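Local coordinates for chromosomal replication initiator protein DnaA (Aquifex aeolicus, PDB 1L8Q) that binds ATP and probably acts at the chromosomal replication origin to initiate and regulate DNA replication, at residues F13-V25 and I160-I174. Sequence-based numbering, arbitrary orientation.
Sequences FIVGEGNRLAYEV and ILVEIELDNKTRFKI. With ADP (adenosine-5'-diphosphate), chain C.
One wall of the adenine pocket of the AAA+ nucleotide site forms where the loop 13-19 meets the chain running from strand 160-163 into helix 168-181. Ile-14 lies across the first turns of that helix, its CD1 3.8 Å from CG1 of Ile-174 and its CG2 over the aliphatic chain of Lys-173. With the backbone it reads the base: Ile-14 N donates to ADP N1 (3.0 Å, 162°), and ADP N6 donates back to Ile-14 O at 2.7 Å. Ile-174 adds its CD1, 3.6 Å from ADP N3. With CG anti to the backbone N (chi1 -170°), the Phe-13 ring is turned to the adenine amino group, N6 lying over the centre of one face, while Ile-164 CD1 sits at its edge. Replacing Phe-13 by an alanine would probably leave the adenine amino group without that face and open a gap beside Ile-164. Farther along, Glu-165 N donates to Gly-18 O at 2.8 Å, and a water joins Glu-17 N to Asp-167 OD2. Helix 20-31 then packs on the edge strand: Ala-22 CB meets Val-162 CG2 at 3.6 Å, and Val-25 CG2 meets Ile-160 CD1 tip to tip. Ile-164 also touches Thr-48 and Lys-50, tying the base pocket to the phosphate-binding P-loop, the Walker A motif of P-loop NTPases.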
loop_
_atom_site.group_PDB
_atom_site.type_symbol
_atom_site.label_atom_id
_atom_site.label_comp_id
_atom_site.label_asym_id
_atom_site.label_seq_id
_atom_site.Cartn_x
_atom_site.Cartn_y
_atom_site.Cartn_z
ATOM N N PHE A 13 12.113 9.383 -11.114
ATOM C CA PHE A 13 11.019 8.439 -11.260
ATOM C C PHE A 13 11.430 7.486 -12.362
ATOM O O PHE A 13 11.629 7.905 -13.508
ATOM C CB PHE A 13 9.721 9.154 -11.642
ATOM C CG PHE A 13 8.487 8.275 -11.577
ATOM C CD1 PHE A 13 7.793 8.111 -10.383
ATOM C CD2 PHE A 13 8.006 7.644 -12.716
ATOM C CE1 PHE A 13 6.652 7.316 -10.331
ATOM C CE2 PHE A 13 6.866 6.860 -12.668
ATOM C CZ PHE A 13 6.191 6.695 -11.476
ATOM N N ILE A 14 11.618 6.220 -12.016
ATOM C CA ILE A 14 11.948 5.221 -13.020
ATOM C C ILE A 14 10.681 4.783 -13.751
ATOM O O ILE A 14 9.646 4.572 -13.140
ATOM C CB ILE A 14 12.661 4.015 -12.381
ATOM C CG1 ILE A 14 13.843 4.494 -11.538
ATOM C CG2 ILE A 14 13.139 3.039 -13.456
ATOM C CD1 ILE A 14 14.644 3.380 -10.915
ATOM N N VAL A 15 10.785 4.644 -15.060
ATOM C CA VAL A 15 9.637 4.364 -15.893
ATOM C C VAL A 15 9.677 2.958 -16.468
ATOM O O VAL A 15 10.701 2.514 -16.974
ATOM C CB VAL A 15 9.514 5.419 -17.028
ATOM C CG1 VAL A 15 8.338 5.108 -17.943
ATOM C CG2 VAL A 15 9.380 6.839 -16.428
ATOM N N GLY A 16 8.555 2.258 -16.332
ATOM C CA GLY A 16 8.368 0.914 -16.842
ATOM C C GLY A 16 6.959 0.833 -17.407
ATOM O O GLY A 16 6.169 1.788 -17.287
ATOM N N GLU A 17 6.597 -0.275 -18.016
ATOM C CA GLU A 17 5.295 -0.256 -18.657
ATOM C C GLU A 17 4.129 -0.217 -17.671
ATOM O O GLU A 17 2.983 -0.052 -18.056
ATOM C CB GLU A 17 5.167 -1.312 -19.770
ATOM C CG GLU A 17 5.472 -0.707 -21.165
ATOM C CD GLU A 17 4.208 -0.224 -21.914
ATOM O OE1 GLU A 17 3.228 0.268 -21.248
ATOM O OE2 GLU A 17 4.174 -0.354 -23.169
ATOM N N GLY A 18 4.445 -0.282 -16.391
ATOM C CA GLY A 18 3.421 -0.263 -15.384
ATOM C C GLY A 18 3.070 1.130 -14.898
ATOM O O GLY A 18 2.043 1.298 -14.247
ATOM N N ASN A 19 3.911 2.123 -15.195
ATOM C CA ASN A 19 3.666 3.481 -14.724
ATOM C C ASN A 19 3.847 4.527 -15.810
ATOM O O ASN A 19 3.826 5.733 -15.549
ATOM C CB ASN A 19 4.547 3.813 -13.508
ATOM C CG ASN A 19 6.041 3.509 -13.750
ATOM O OD1 ASN A 19 6.806 3.313 -12.801
ATOM N ND2 ASN A 19 6.450 3.471 -15.010
ATOM N N ARG A 20 4.015 4.049 -17.029
ATOM C CA ARG A 20 4.231 4.905 -18.185
ATOM C C ARG A 20 3.085 5.889 -18.448
ATOM O O ARG A 20 3.323 7.107 -18.545
ATOM C CB ARG A 20 4.469 4.039 -19.414
ATOM C CG ARG A 20 5.305 4.681 -20.489
ATOM C CD ARG A 20 5.435 3.829 -21.727
ATOM N NE ARG A 20 5.165 4.611 -22.928
ATOM C CZ ARG A 20 4.669 4.115 -24.060
ATOM N NH1 ARG A 20 4.391 2.817 -24.169
ATOM N NH2 ARG A 20 4.465 4.921 -25.089
ATOM N N LEU A 21 1.853 5.372 -18.576
ATOM C CA LEU A 21 0.678 6.227 -18.799
ATOM C C LEU A 21 0.684 7.392 -17.817
ATOM O O LEU A 21 0.776 8.548 -18.207
ATOM C CB LEU A 21 -0.606 5.431 -18.589
ATOM C CG LEU A 21 -1.750 5.522 -19.587
ATOM C CD1 LEU A 21 -3.042 5.224 -18.880
ATOM C CD2 LEU A 21 -1.797 6.851 -20.245
ATOM N N ALA A 22 0.576 7.072 -16.535
ATOM C CA ALA A 22 0.544 8.084 -15.508
ATOM C C ALA A 22 1.683 9.063 -15.733
ATOM O O ALA A 22 1.478 10.274 -15.796
ATOM C CB ALA A 22 0.666 7.446 -14.149
ATOM N N TYR A 23 2.887 8.535 -15.872
ATOM C CA TYR A 23 4.049 9.378 -16.060
ATOM C C TYR A 23 3.910 10.279 -17.287
ATOM O O TYR A 23 4.175 11.491 -17.216
ATOM C CB TYR A 23 5.304 8.528 -16.184
ATOM C CG TYR A 23 6.569 9.317 -16.328
ATOM C CD1 TYR A 23 7.188 9.864 -15.223
ATOM C CD2 TYR A 23 7.154 9.514 -17.575
ATOM C CE1 TYR A 23 8.354 10.589 -15.342
ATOM C CE2 TYR A 23 8.313 10.224 -17.711
ATOM C CZ TYR A 23 8.913 10.763 -16.587
ATOM O OH TYR A 23 10.079 11.470 -16.705
ATOM N N GLU A 24 3.512 9.696 -18.413
ATOM C CA GLU A 24 3.407 10.473 -19.631
ATOM C C GLU A 24 2.334 11.529 -19.507
ATOM O O GLU A 24 2.565 12.706 -19.867
ATOM C CB GLU A 24 3.170 9.582 -20.844
ATOM C CG GLU A 24 4.449 9.040 -21.458
ATOM C CD GLU A 24 4.192 8.033 -22.565
ATOM O OE1 GLU A 24 3.040 7.910 -23.015
ATOM O OE2 GLU A 24 5.144 7.362 -22.992
ATOM N N VAL A 25 1.174 11.131 -18.983
ATOM C CA VAL A 25 0.066 12.068 -18.801
ATOM C C VAL A 25 0.466 13.244 -17.907
ATOM O O VAL A 25 0.228 14.395 -18.243
ATOM C CB VAL A 25 -1.207 11.373 -18.264
ATOM C CG1 VAL A 25 -2.238 12.406 -17.812
ATOM C CG2 VAL A 25 -1.793 10.463 -19.333
ATOM N N ILE A 160 -9.005 12.650 -16.736
ATOM C CA ILE A 160 -8.270 11.466 -17.155
ATOM C C ILE A 160 -7.899 10.585 -15.967
ATOM O O ILE A 160 -7.285 11.037 -14.997
ATOM C CB ILE A 160 -7.026 11.826 -18.011
ATOM C CG1 ILE A 160 -6.287 10.551 -18.432
ATOM C CG2 ILE A 160 -6.098 12.771 -17.275
ATOM C CD1 ILE A 160 -5.518 10.684 -19.750
ATOM N N LEU A 161 -8.310 9.331 -16.036
ATOM C CA LEU A 161 -8.062 8.364 -14.970
ATOM C C LEU A 161 -6.984 7.415 -15.417
ATOM O O LEU A 161 -7.119 6.780 -16.451
ATOM C CB LEU A 161 -9.323 7.546 -14.705
ATOM C CG LEU A 161 -10.391 8.143 -13.802
ATOM C CD1 LEU A 161 -10.460 9.634 -13.944
ATOM C CD2 LEU A 161 -11.758 7.470 -14.049
ATOM N N VAL A 162 -5.928 7.283 -14.637
ATOM C CA VAL A 162 -4.863 6.365 -15.009
ATOM C C VAL A 162 -4.384 5.499 -13.844
ATOM O O VAL A 162 -3.955 5.994 -12.808
ATOM C CB VAL A 162 -3.666 7.096 -15.634
ATOM C CG1 VAL A 162 -4.147 8.139 -16.615
ATOM C CG2 VAL A 162 -2.873 7.758 -14.591
ATOM N N GLU A 163 -4.466 4.200 -14.026
ATOM C CA GLU A 163 -4.013 3.249 -13.037
ATOM C C GLU A 163 -2.492 3.212 -13.034
ATOM O O GLU A 163 -1.879 3.321 -14.059
ATOM C CB GLU A 163 -4.565 1.872 -13.396
ATOM C CG GLU A 163 -4.282 0.777 -12.402
ATOM C CD GLU A 163 -5.102 -0.469 -12.693
ATOM O OE1 GLU A 163 -5.620 -0.577 -13.840
ATOM O OE2 GLU A 163 -5.247 -1.332 -11.783
ATOM N N ILE A 164 -1.881 3.048 -11.878
ATOM C CA ILE A 164 -0.432 2.988 -11.820
ATOM C C ILE A 164 0.025 1.717 -11.125
ATOM O O ILE A 164 -0.570 1.281 -10.141
ATOM C CB ILE A 164 0.116 4.247 -11.126
ATOM C CG1 ILE A 164 1.626 4.301 -11.191
ATOM C CG2 ILE A 164 -0.375 4.353 -9.695
ATOM C CD1 ILE A 164 2.171 5.463 -10.469
ATOM N N GLU A 165 1.053 1.090 -11.670
ATOM C CA GLU A 165 1.570 -0.161 -11.101
ATOM C C GLU A 165 3.083 -0.143 -11.023
ATOM O O GLU A 165 3.757 0.516 -11.815
ATOM C CB GLU A 165 1.128 -1.392 -11.934
ATOM C CG GLU A 165 -0.245 -1.953 -11.581
ATOM C CD GLU A 165 -0.900 -2.766 -12.722
ATOM O OE1 GLU A 165 -1.976 -3.375 -12.480
ATOM O OE2 GLU A 165 -0.362 -2.803 -13.862
ATOM N N LEU A 166 3.612 -0.872 -10.056
ATOM C CA LEU A 166 5.037 -1.040 -9.937
ATOM C C LEU A 166 5.390 -2.429 -10.444
ATOM O O LEU A 166 5.344 -3.394 -9.697
ATOM C CB LEU A 166 5.468 -0.888 -8.500
ATOM C CG LEU A 166 6.962 -0.608 -8.355
ATOM C CD1 LEU A 166 7.218 0.840 -8.697
ATOM C CD2 LEU A 166 7.429 -0.905 -6.951
ATOM N N ASP A 167 5.730 -2.520 -11.719
ATOM C CA ASP A 167 6.001 -3.793 -12.345
ATOM C C ASP A 167 7.392 -4.360 -12.022
ATOM O O ASP A 167 8.261 -3.660 -11.509
ATOM C CB ASP A 167 5.791 -3.693 -13.861
ATOM C CG ASP A 167 6.947 -2.979 -14.591
ATOM O OD1 ASP A 167 7.911 -2.528 -13.945
ATOM O OD2 ASP A 167 6.973 -2.835 -15.829
ATOM N N ASN A 168 7.593 -5.632 -12.347
ATOM C CA ASN A 168 8.853 -6.323 -12.051
ATOM C C ASN A 168 10.093 -5.661 -12.653
ATOM O O ASN A 168 11.106 -5.517 -11.992
ATOM C CB ASN A 168 8.786 -7.798 -12.489
ATOM C CG ASN A 168 7.815 -8.626 -11.645
ATOM O OD1 ASN A 168 7.696 -8.434 -10.444
ATOM N ND2 ASN A 168 7.122 -9.549 -12.286
ATOM N N LYS A 169 10.020 -5.266 -13.909
ATOM C CA LYS A 169 11.170 -4.627 -14.525
ATOM C C LYS A 169 11.540 -3.371 -13.749
ATOM O O LYS A 169 12.717 -3.040 -13.617
ATOM C CB LYS A 169 10.911 -4.298 -15.995
ATOM C CG LYS A 169 12.158 -3.810 -16.728
ATOM C CD LYS A 169 11.923 -3.598 -18.239
ATOM C CE LYS A 169 13.264 -3.672 -19.033
ATOM N NZ LYS A 169 14.075 -2.399 -19.043
ATOM N N THR A 170 10.531 -2.702 -13.199
ATOM C CA THR A 170 10.745 -1.470 -12.454
ATOM C C THR A 170 11.351 -1.708 -11.053
ATOM O O THR A 170 12.353 -1.088 -10.702
ATOM C CB THR A 170 9.442 -0.653 -12.411
ATOM O OG1 THR A 170 9.149 -0.180 -13.732
ATOM C CG2 THR A 170 9.618 0.620 -11.625
ATOM N N ARG A 171 10.759 -2.603 -10.267
ATOM C CA ARG A 171 11.321 -2.935 -8.959
ATOM C C ARG A 171 12.796 -3.271 -9.125
ATOM O O ARG A 171 13.651 -2.783 -8.400
ATOM C CB ARG A 171 10.624 -4.156 -8.359
ATOM C CG ARG A 171 9.453 -3.842 -7.481
ATOM C CD ARG A 171 8.980 -5.006 -6.620
ATOM N NE ARG A 171 8.512 -6.118 -7.438
ATOM C CZ ARG A 171 8.947 -7.358 -7.298
ATOM N NH1 ARG A 171 9.851 -7.635 -6.361
ATOM N NH2 ARG A 171 8.487 -8.317 -8.086
ATOM N N PHE A 172 13.070 -4.129 -10.093
ATOM C CA PHE A 172 14.411 -4.533 -10.407
ATOM C C PHE A 172 15.341 -3.323 -10.476
ATOM O O PHE A 172 16.348 -3.266 -9.765
ATOM C CB PHE A 172 14.417 -5.303 -11.729
ATOM C CG PHE A 172 15.773 -5.722 -12.189
ATOM C CD1 PHE A 172 16.500 -6.656 -11.481
ATOM C CD2 PHE A 172 16.311 -5.200 -13.356
ATOM C CE1 PHE A 172 17.775 -7.063 -11.919
ATOM C CE2 PHE A 172 17.580 -5.591 -13.809
ATOM C CZ PHE A 172 18.314 -6.530 -13.084
ATOM N N LYS A 173 15.016 -2.361 -11.329
ATOM C CA LYS A 173 15.852 -1.176 -11.436
ATOM C C LYS A 173 15.925 -0.462 -10.081
ATOM O O LYS A 173 17.009 -0.047 -9.644
ATOM C CB LYS A 173 15.349 -0.244 -12.536
ATOM C CG LYS A 173 15.349 -0.892 -13.912
ATOM C CD LYS A 173 15.153 0.116 -15.012
ATOM C CE LYS A 173 14.948 -0.566 -16.344
ATOM N NZ LYS A 173 14.501 0.411 -17.384
ATOM N N ILE A 174 14.785 -0.339 -9.403
ATOM C CA ILE A 174 14.777 0.310 -8.107
ATOM C C ILE A 174 15.716 -0.447 -7.150
ATOM O O ILE A 174 16.616 0.133 -6.524
ATOM C CB ILE A 174 13.356 0.414 -7.561
ATOM C CG1 ILE A 174 12.576 1.462 -8.354
ATOM C CG2 ILE A 174 13.382 0.794 -6.101
ATOM C CD1 ILE A 174 11.114 1.618 -7.921
HETATM P PB ADP C . 2.414 5.379 -2.990
HETATM O O1B ADP C . 2.241 6.892 -2.789
HETATM O O2B ADP C . 1.734 4.834 -4.212
HETATM O O3B ADP C . 2.188 4.582 -1.744
HETATM P PA ADP C . 4.972 6.361 -3.081
HETATM O O1A ADP C . 4.836 7.444 -4.135
HETATM O O2A ADP C . 4.751 6.876 -1.669
HETATM O O3A ADP C . 3.942 5.174 -3.338
HETATM O "O5'" ADP C . 6.383 5.641 -3.230
HETATM C "C5'" ADP C . 6.790 4.648 -2.306
HETATM C "C4'" ADP C . 8.297 4.627 -2.363
HETATM O "O4'" ADP C . 8.741 3.951 -3.556
HETATM C "C3'" ADP C . 8.814 6.045 -2.467
HETATM O "O3'" ADP C . 10.062 6.041 -1.790
HETATM C "C2'" ADP C . 9.019 6.225 -3.955
HETATM O "O2'" ADP C . 9.964 7.210 -4.337
HETATM C "C1'" ADP C . 9.451 4.857 -4.404
HETATM N N9 ADP C . 9.018 4.706 -5.800
HETATM C C8 ADP C . 7.762 4.437 -6.227
HETATM N N7 ADP C . 7.734 4.373 -7.593
HETATM C C5 ADP C . 8.970 4.622 -8.037
HETATM C C6 ADP C . 9.626 4.712 -9.349
HETATM N N6 ADP C . 8.940 4.523 -10.488
HETATM N N1 ADP C . 10.934 4.989 -9.382
HETATM C C2 ADP C . 11.652 5.177 -8.255
HETATM N N3 ADP C . 11.109 5.104 -7.026
HETATM C C4 ADP C . 9.810 4.841 -6.861
HETATM O O HOH W 1 8.643 -2.298 -17.820
#